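Local atomic coordinates of spherulin-4 (Aspergillus clavatus, PDB entry 5C5G), a protein that is a fungal glycoside hydrolase that binds N-acetyl-D-galactosamine and probably acts on galactosaminogalactan during its biosynthesis. Residues Pro6-Phe11 against Asp226-Thr231; Val36-Val41 against Tyr68-Leu73. One frame throughout, in Å; residues are numbered along the deposited sequence.

Contact 1: Pro6-Phe11 against Asp226-Thr231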
ATOM      1  N   PRO A   6       1.202 -18.053  -7.050  1.00 13.13           N
ATOM      2  CA  PRO A   6       1.530 -17.559  -5.710  1.00 12.36           C
ATOM      3  C   PRO A   6       0.475 -16.585  -5.171  1.00 11.38           C
ATOM      4  O   PRO A   6      -0.041 -15.759  -5.913  1.00 11.70           O
ATOM      5  CB  PRO A   6       2.856 -16.833  -5.918  1.00 15.84           C
ATOM      6  CG  PRO A   6       3.399 -17.321  -7.210  1.00 19.18           C
ATOM      7  CD  PRO A   6       2.258 -17.781  -8.038  1.00 14.68           C
ATOM      8  N   LYS A   7       0.165 -16.715  -3.891  1.00 11.66           N
ATOM      9  CA  LYS A   7      -0.719 -15.789  -3.226  1.00 12.48           C
ATOM     10  C   LYS A   7      -0.064 -14.418  -3.091  1.00 11.08           C
ATOM     11  O   LYS A   7       1.162 -14.294  -2.915  1.00 10.85           O
ATOM     12  CB  LYS A   7      -1.065 -16.340  -1.844  1.00 16.84           C
ATOM     13  CG  LYS A   7      -2.300 -15.725  -1.218  1.00 24.78           C
ATOM     14  CD  LYS A   7      -3.535 -16.602  -1.435  1.00 31.99           C
ATOM     15  CE  LYS A   7      -4.751 -16.054  -0.690  1.00 38.60           C
ATOM     16  NZ  LYS A   7      -4.870 -16.535   0.724  1.00 38.77           N
ATOM     17  N   SER A   8      -0.905 -13.402  -3.160  1.00 10.14           N
ATOM     18  CA  SER A   8      -0.507 -12.017  -2.950  1.00 10.51           C
ATOM     19  C   SER A   8      -1.396 -11.384  -1.897  1.00 11.48           C
ATOM     20  O   SER A   8      -2.537 -11.811  -1.663  1.00 13.34           O
ATOM     21  CB  SER A   8      -0.620 -11.225  -4.242  1.00 10.02           C
ATOM     22  OG  SER A   8       0.284 -11.738  -5.214  1.00 10.34           O
ATOM     23  N   LYS A   9      -0.861 -10.343  -1.276  1.00  9.69           N
ATOM     24  CA  LYS A   9      -1.623  -9.474  -0.399  1.00  9.59           C
ATOM     25  C   LYS A   9      -2.438  -8.502  -1.224  1.00  9.22           C
ATOM     26  O   LYS A   9      -1.992  -8.045  -2.274  1.00  9.87           O
ATOM     27  CB  LYS A   9      -0.675  -8.691   0.491  1.00 11.03           C
ATOM     28  CG  LYS A   9       0.227  -9.570   1.340  1.00 13.75           C
ATOM     29  CD  LYS A   9       1.276  -8.759   2.083  1.00 17.04           C
ATOM     30  CE  LYS A   9       2.225  -9.643   2.890  1.00 22.64           C
ATOM     31  NZ  LYS A   9       2.881 -10.692   2.059  1.00 34.22           N
ATOM     32  N   VAL A  10      -3.613  -8.161  -0.716  1.00  9.84           N
ATOM     33  CA  VAL A  10      -4.388  -7.075  -1.290  1.00  9.87           C
ATOM     34  C   VAL A  10      -3.840  -5.755  -0.745  1.00  9.75           C
ATOM     35  O   VAL A  10      -3.849  -5.525   0.470  1.00 10.86           O
ATOM     36  CB  VAL A  10      -5.887  -7.220  -0.966  1.00 11.16           C
ATOM     37  CG1 VAL A  10      -6.657  -6.008  -1.437  1.00 12.46           C
ATOM     38  CG2 VAL A  10      -6.448  -8.492  -1.606  1.00 13.38           C
ATOM     39  N   PHE A  11      -3.332  -4.920  -1.640  1.00  9.18           N
ATOM     40  CA  PHE A  11      -2.813  -3.605  -1.275  1.00  9.17           C
ATOM     41  C   PHE A  11      -3.939  -2.603  -1.454  1.00  9.79           C
ATOM     42  O   PHE A  11      -4.593  -2.587  -2.502  1.00 11.18           O
ATOM     43  CB  PHE A  11      -1.653  -3.266  -2.184  1.00 10.12           C
ATOM     44  CG  PHE A  11      -1.019  -1.970  -1.873  1.00 12.04           C
ATOM     45  CD1 PHE A  11      -0.182  -1.834  -0.782  1.00 17.88           C
ATOM     46  CD2 PHE A  11      -1.265  -0.874  -2.651  1.00 13.76           C
ATOM     47  CE1 PHE A  11       0.401  -0.615  -0.495  1.00 23.90           C
ATOM     48  CE2 PHE A  11      -0.690   0.339  -2.365  1.00 20.05           C
ATOM     49  CZ  PHE A  11       0.135   0.466  -1.290  1.00 19.52           C
ATOM     50  N   ASP A 226       3.901  -9.466  -4.949  1.00  8.72           N
ATOM     51  CA  ASP A 226       3.309 -10.040  -3.744  1.00  8.95           C
ATOM     52  C   ASP A 226       2.261  -9.136  -3.110  1.00  8.68           C
ATOM     53  O   ASP A 226       1.597  -9.570  -2.176  1.00  9.83           O
ATOM     54  CB  ASP A 226       4.402 -10.343  -2.728  1.00 10.76           C
ATOM     55  CG  ASP A 226       3.918 -11.167  -1.554  1.00 12.22           C
ATOM     56  OD1 ASP A 226       3.380 -12.275  -1.787  1.00 13.29           O
ATOM     57  OD2 ASP A 226       4.113 -10.722  -0.393  1.00 13.66           O
ATOM     58  N   GLU A 227       2.099  -7.905  -3.597  1.00  9.02           N
ATOM     59  CA  GLU A 227       1.010  -7.031  -3.148  1.00  8.21           C
ATOM     60  C   GLU A 227       0.410  -6.375  -4.368  1.00  9.02           C
ATOM     61  O   GLU A 227       1.155  -5.937  -5.240  1.00  8.91           O
ATOM     62  CB  GLU A 227       1.473  -5.976  -2.134  1.00 10.40           C
ATOM     63  CG  GLU A 227       2.448  -6.532  -1.105  1.00 12.60           C
ATOM     64  CD  GLU A 227       2.426  -5.855   0.244  1.00 14.02           C
ATOM     65  OE1 GLU A 227       1.376  -5.277   0.616  1.00 15.21           O
ATOM     66  OE2 GLU A 227       3.454  -5.926   0.937  1.00 15.49           O
ATOM     67  N   ILE A 228      -0.920  -6.336  -4.453  1.00  8.11           N
ATOM     68  CA  ILE A 228      -1.603  -5.918  -5.671  1.00  7.22           C
ATOM     69  C   ILE A 228      -2.858  -5.107  -5.349  1.00  7.82           C
ATOM     70  O   ILE A 228      -3.642  -5.498  -4.482  1.00  8.60           O
ATOM     71  CB  ILE A 228      -2.044  -7.142  -6.490  1.00  8.72           C
ATOM     72  CG1 ILE A 228      -0.846  -8.033  -6.817  1.00  9.34           C
ATOM     73  CG2 ILE A 228      -2.777  -6.704  -7.748  1.00  9.31           C
ATOM     74  CD1 ILE A 228      -1.221  -9.349  -7.450  1.00  9.46           C
ATOM     75  N   PHE A 229      -3.039  -4.007  -6.074  1.00  8.53           N
ATOM     76  CA  PHE A 229      -4.311  -3.290  -6.117  1.00  8.62           C
ATOM     77  C   PHE A 229      -4.710  -3.167  -7.576  1.00  8.96           C
ATOM     78  O   PHE A 229      -3.909  -2.723  -8.402  1.00  9.20           O
ATOM     79  CB  PHE A 229      -4.162  -1.892  -5.541  1.00  8.80           C
ATOM     80  CG  PHE A 229      -5.445  -1.099  -5.504  1.00  8.36           C
ATOM     81  CD1 PHE A 229      -6.524  -1.533  -4.753  1.00  9.90           C
ATOM     82  CD2 PHE A 229      -5.556   0.107  -6.188  1.00 10.10           C
ATOM     83  CE1 PHE A 229      -7.711  -0.781  -4.716  1.00 11.55           C
ATOM     84  CE2 PHE A 229      -6.730   0.855  -6.140  1.00 10.46           C
ATOM     85  CZ  PHE A 229      -7.792   0.414  -5.406  1.00 11.24           C
ATOM     86  N   ILE A 230      -5.936  -3.579  -7.900  1.00  9.09           N
ATOM     87  CA  ILE A 230      -6.496  -3.441  -9.237  1.00  8.82           C
ATOM     88  C   ILE A 230      -7.860  -2.794  -9.093  1.00  9.63           C
ATOM     89  O   ILE A 230      -8.651  -3.224  -8.255  1.00  9.96           O
ATOM     90  CB  ILE A 230      -6.633  -4.804  -9.933  1.00  9.28           C
ATOM     91  CG1 ILE A 230      -5.241  -5.337 -10.259  1.00 10.69           C
ATOM     92  CG2 ILE A 230      -7.456  -4.676 -11.218  1.00 12.49           C
ATOM     93  CD1 ILE A 230      -5.217  -6.800 -10.723  1.00 11.21           C
ATOM     94  N   THR A 231      -8.132  -1.760  -9.892  1.00  9.58           N
ATOM     95  CA  THR A 231      -9.433  -1.127  -9.885  1.00  9.73           C
ATOM     96  C   THR A 231      -9.841  -0.671 -11.262  1.00  9.77           C
ATOM     97  O   THR A 231      -9.017  -0.318 -12.114  1.00 10.31           O
ATOM     98  CB  THR A 231      -9.483   0.053  -8.918  1.00  9.95           C
ATOM     99  OG1 THR A 231     -10.802   0.599  -8.954  1.00 11.48           O
ATOM    100  CG2 THR A 231      -8.473   1.137  -9.265  1.00  9.77           C
TER

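Contact 2: Val36-Val41 against Tyr68-Leu73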
ATOM      1  N   VAL A  36      -7.128 -13.876   3.463  1.00 13.57           N
ATOM      2  CA  VAL A  36      -6.425 -12.906   2.635  1.00 12.56           C
ATOM      3  C   VAL A  36      -5.796 -11.872   3.541  1.00 11.51           C
ATOM      4  O   VAL A  36      -6.421 -11.421   4.501  1.00 12.77           O
ATOM      5  CB  VAL A  36      -7.386 -12.222   1.636  1.00 13.61           C
ATOM      6  CG1 VAL A  36      -6.705 -11.069   0.910  1.00 14.91           C
ATOM      7  CG2 VAL A  36      -7.881 -13.240   0.646  1.00 15.16           C
ATOM      8  N   ASN A  37      -4.544 -11.518   3.271  1.00  9.88           N
ATOM      9  CA  ASN A  37      -3.864 -10.433   3.983  1.00 10.69           C
ATOM     10  C   ASN A  37      -4.008  -9.126   3.238  1.00 11.11           C
ATOM     11  O   ASN A  37      -3.809  -9.086   2.017  1.00 11.22           O
ATOM     12  CB  ASN A  37      -2.394 -10.784   4.167  1.00 12.67           C
ATOM     13  CG  ASN A  37      -2.206 -11.993   5.039  1.00 19.02           C
ATOM     14  OD1 ASN A  37      -2.888 -12.135   6.052  1.00 17.80           O
ATOM     15  ND2 ASN A  37      -1.304 -12.877   4.650  1.00 25.77           N
ATOM     16  N   PHE A  38      -4.347  -8.083   3.983  1.00  9.78           N
ATOM     17  CA  PHE A  38      -4.598  -6.761   3.438  1.00  9.60           C
ATOM     18  C   PHE A  38      -3.574  -5.786   3.992  1.00 10.96           C
ATOM     19  O   PHE A  38      -3.393  -5.688   5.206  1.00 12.31           O
ATOM     20  CB  PHE A  38      -5.993  -6.271   3.820  1.00 10.73           C
ATOM     21  CG  PHE A  38      -7.123  -7.063   3.215  1.00 10.30           C
ATOM     22  CD1 PHE A  38      -7.544  -8.252   3.782  1.00 10.73           C
ATOM     23  CD2 PHE A  38      -7.780  -6.607   2.100  1.00 10.14           C
ATOM     24  CE1 PHE A  38      -8.589  -8.975   3.237  1.00 11.47           C
ATOM     25  CE2 PHE A  38      -8.821  -7.336   1.545  1.00 10.98           C
ATOM     26  CZ  PHE A  38      -9.228  -8.511   2.125  1.00 12.11           C
ATOM     27  N   THR A  39      -2.926  -5.054   3.103  1.00  8.91           N
ATOM     28  CA  THR A  39      -2.031  -3.967   3.475  1.00  9.27           C
ATOM     29  C   THR A  39      -2.790  -2.692   3.179  1.00 10.05           C
ATOM     30  O   THR A  39      -3.093  -2.441   2.011  1.00 10.61           O
ATOM     31  CB  THR A  39      -0.755  -3.992   2.649  1.00  9.83           C
ATOM     32  OG1 THR A  39      -0.075  -5.226   2.892  1.00 12.06           O
ATOM     33  CG2 THR A  39       0.162  -2.836   3.036  1.00 11.16           C
ATOM     34  N   VAL A  40      -3.106  -1.898   4.196  1.00  8.98           N
ATOM     35  CA  VAL A  40      -4.035  -0.794   4.031  1.00  9.32           C
ATOM     36  C   VAL A  40      -3.332   0.500   4.402  1.00  8.90           C
ATOM     37  O   VAL A  40      -2.929   0.689   5.544  1.00 10.31           O
ATOM     38  CB  VAL A  40      -5.264  -1.020   4.908  1.00 10.04           C
ATOM     39  CG1 VAL A  40      -6.235   0.150   4.792  1.00 11.62           C
ATOM     40  CG2 VAL A  40      -5.953  -2.335   4.553  1.00 11.39           C
ATOM     41  N   VAL A  41      -3.185   1.396   3.433  1.00  8.88           N
ATOM     42  CA  VAL A  41      -2.545   2.677   3.696  1.00  9.46           C
ATOM     43  C   VAL A  41      -3.608   3.691   4.055  1.00  8.69           C
ATOM     44  O   VAL A  41      -4.550   3.910   3.284  1.00 11.41           O
ATOM     45  CB  VAL A  41      -1.791   3.189   2.473  1.00  9.45           C
ATOM     46  CG1 VAL A  41      -1.086   4.482   2.797  1.00 11.50           C
ATOM     47  CG2 VAL A  41      -0.800   2.132   1.975  1.00 12.10           C
ATOM     48  N   TYR A  68      -8.861  -6.274  12.967  1.00 15.72           N
ATOM     49  CA  TYR A  68      -8.790  -7.497  12.163  1.00 17.25           C
ATOM     50  C   TYR A  68      -7.355  -7.964  12.034  1.00 14.60           C
ATOM     51  O   TYR A  68      -6.479  -7.201  11.629  1.00 17.54           O
ATOM     52  CB  TYR A  68      -9.360  -7.245  10.770  1.00 16.48           C
ATOM     53  CG  TYR A  68     -10.852  -7.075  10.753  1.00 15.56           C
ATOM     54  CD1 TYR A  68     -11.687  -8.170  10.639  1.00 18.55           C
ATOM     55  CD2 TYR A  68     -11.427  -5.819  10.841  1.00 17.30           C
ATOM     56  CE1 TYR A  68     -13.060  -8.026  10.621  1.00 20.64           C
ATOM     57  CE2 TYR A  68     -12.798  -5.663  10.827  1.00 19.51           C
ATOM     58  CZ  TYR A  68     -13.611  -6.767  10.715  1.00 19.26           C
ATOM     59  OH  TYR A  68     -14.985  -6.627  10.701  1.00 22.59           O
ATOM     60  N   GLU A  69      -7.120  -9.230  12.342  1.00 16.39           N
ATOM     61  CA  GLU A  69      -5.770  -9.764  12.375  1.00 19.77           C
ATOM     62  C   GLU A  69      -5.131  -9.853  10.993  1.00 17.43           C
ATOM     63  O   GLU A  69      -3.909  -9.886  10.885  1.00 20.33           O
ATOM     64  CB  GLU A  69      -5.773 -11.149  13.020  1.00 26.11           C
ATOM     65  N   ASN A  70      -5.955  -9.893   9.948  1.00 15.58           N
ATOM     66  CA  ASN A  70      -5.447  -9.968   8.574  1.00 13.12           C
ATOM     67  C   ASN A  70      -5.276  -8.619   7.913  1.00 12.85           C
ATOM     68  O   ASN A  70      -5.067  -8.546   6.703  1.00 13.62           O
ATOM     69  CB  ASN A  70      -6.320 -10.885   7.701  1.00 14.48           C
ATOM     70  CG  ASN A  70      -7.776 -10.445   7.627  1.00 13.49           C
ATOM     71  OD1 ASN A  70      -8.329  -9.915   8.584  1.00 15.99           O
ATOM     72  ND2 ASN A  70      -8.412 -10.701   6.491  1.00 14.11           N
ATOM     73  N   VAL A  71      -5.328  -7.557   8.703  1.00 12.06           N
ATOM     74  CA  VAL A  71      -5.085  -6.207   8.218  1.00 10.92           C
ATOM     75  C   VAL A  71      -3.774  -5.689   8.780  1.00 11.43           C
ATOM     76  O   VAL A  71      -3.493  -5.845   9.974  1.00 12.76           O
ATOM     77  CB  VAL A  71      -6.208  -5.259   8.691  1.00 11.61           C
ATOM     78  CG1 VAL A  71      -5.854  -3.773   8.479  1.00 11.61           C
ATOM     79  CG2 VAL A  71      -7.512  -5.611   7.990  1.00 13.86           C
ATOM     80  N   ARG A  72      -2.997  -5.050   7.923  1.00  9.76           N
ATOM     81  CA  ARG A  72      -1.817  -4.306   8.350  1.00  9.92           C
ATOM     82  C   ARG A  72      -1.951  -2.884   7.874  1.00 10.01           C
ATOM     83  O   ARG A  72      -1.803  -2.596   6.679  1.00 10.15           O
ATOM     84  CB  ARG A  72      -0.548  -4.931   7.778  1.00 12.74           C
ATOM     85  CG  ARG A  72      -0.234  -6.315   8.324  1.00 20.72           C
ATOM     86  CD  ARG A  72       0.043  -6.293   9.832  1.00 28.23           C
ATOM     87  NE  ARG A  72       0.325  -7.635  10.350  1.00 33.11           N
ATOM     88  CZ  ARG A  72      -0.602  -8.478  10.791  1.00 37.06           C
ATOM     89  NH1 ARG A  72      -0.248  -9.678  11.235  1.00 33.60           N
ATOM     90  NH2 ARG A  72      -1.883  -8.128  10.795  1.00 29.86           N
ATOM     91  N   LEU A  73      -2.270  -1.988   8.803  1.00  8.94           N
ATOM     92  CA  LEU A  73      -2.392  -0.580   8.504  1.00  8.87           C
ATOM     93  C   LEU A  73      -1.019   0.058   8.430  1.00  8.35           C
ATOM     94  O   LEU A  73      -0.141  -0.222   9.236  1.00  9.56           O
ATOM     95  CB  LEU A  73      -3.175   0.145   9.591  1.00 10.10           C
ATOM     96  CG  LEU A  73      -4.637  -0.235   9.701  1.00 10.49           C
ATOM     97  CD1 LEU A  73      -5.256   0.414  10.910  1.00 16.85           C
ATOM     98  CD2 LEU A  73      -5.426   0.157   8.487  1.00 18.10           C
TER

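Contact 1: Pro6-Phe11 against Asp226-Thr231
S8 lays its CB against the carbonyl oxygen of D226, while its OG lies 3.6 Å from CD1 of I228 and bonds to the backbone oxygen of A225. K9 carries the polar grip. Its backbone N donates to D226 O at 2.7 Å, and its chain, extended as far as CE, turns at the last torsion (chi4 55°) to bring NZ to OD2 of D226, also 2.7 Å away. That salt bridge uses the syn side of the carboxylate, 23° out of its plane; OD1 is taken by R195. Midway along, CD of K9 lies 3.6 Å from CD of E227, whose carboxylate points into the barrel interior and bonds to Y148 and S167. Here the first and last strands of the (beta/alpha)8 barrel meet in parallel and close it, K9 O accepting from I228 N at 3.0 Å. V10 turns to the opposite face, the side of I228, where M252 of helix 245-252 touches both. F11 N donates to I228 O at 2.9 Å. F11 O, buried without a hydrogen-bond partner in the model, lies 3.1 Å from F229 CD1. The F11 ring presents an edge to E227 OE1 and to F229 CB; its CD2 is 4.2 Å from the latter.

Contact 2: Val36-Val41 against Tyr68-Leu73
F38 and N70 open a parallel strand pairing within a beta-alpha-beta unit of the barrel, in which helix 56-66 connects strands 38-42 and 71-78. The packed side holds F38, V40, V71 and L73. CD2 of L73 reaches CB of V40 at 3.8 Å, the two side chains running side by side, and V40 CG2 meets V71 CG1 at 4.2 Å; helix 24-32 covers F38 and V71 through I30. Between the strands the backbone ladder is regular: F38 N to N70 O, R72 N to F38 O at 2.8 Å, and V40 N to R72 O. The looser places are polar. N37 is exposed, its OD1 coming no nearer to N70 CB than 4.0 Å. R72, on the face of T39, bends at chi2 and leads its guanidinium away from strand 38-41; NH2 instead bonds to E69 O and V71 O, and NE pairs with D146. N70, by contrast, is tightly held. It is the third residue of a type I turn from Y68 to V71, and CG placed between backbone N and carbonyl carbon (chi1 58°) carries ND2 back to V36 O, 2.9 Å away and 12° out of the N70 amide plane. ND2 also sits at the edge of the F38 ring, amide and ring planes 86° apart.

Both contacts are buried parallel pairings in one barrel sheet, and strands 9-13 and 38-42 lie next to each other in it. Contact 1 joins the first and last barrel strands, segments 215 residues apart, and closes the ring; contact 2 is nested within that loop and joins strands separated by a single helix. The strands cross at 49° in contact 1 but 25° in contact 2, where the ladder is more even. A salt bridge from partly exposed K9 crosses contact 1, whereas partly exposed R72 bonds within its own segment. They touch directly: E227 OE1 lies 2.7 Å from T39 OG1, probably hydrogen-bonded, and V10 O meets T39 N. The side chains of F11 and V40 lie about 6 and 8 Å from that of Y15, which binds N-acetyl-D-galactosamine, and V41 touches it.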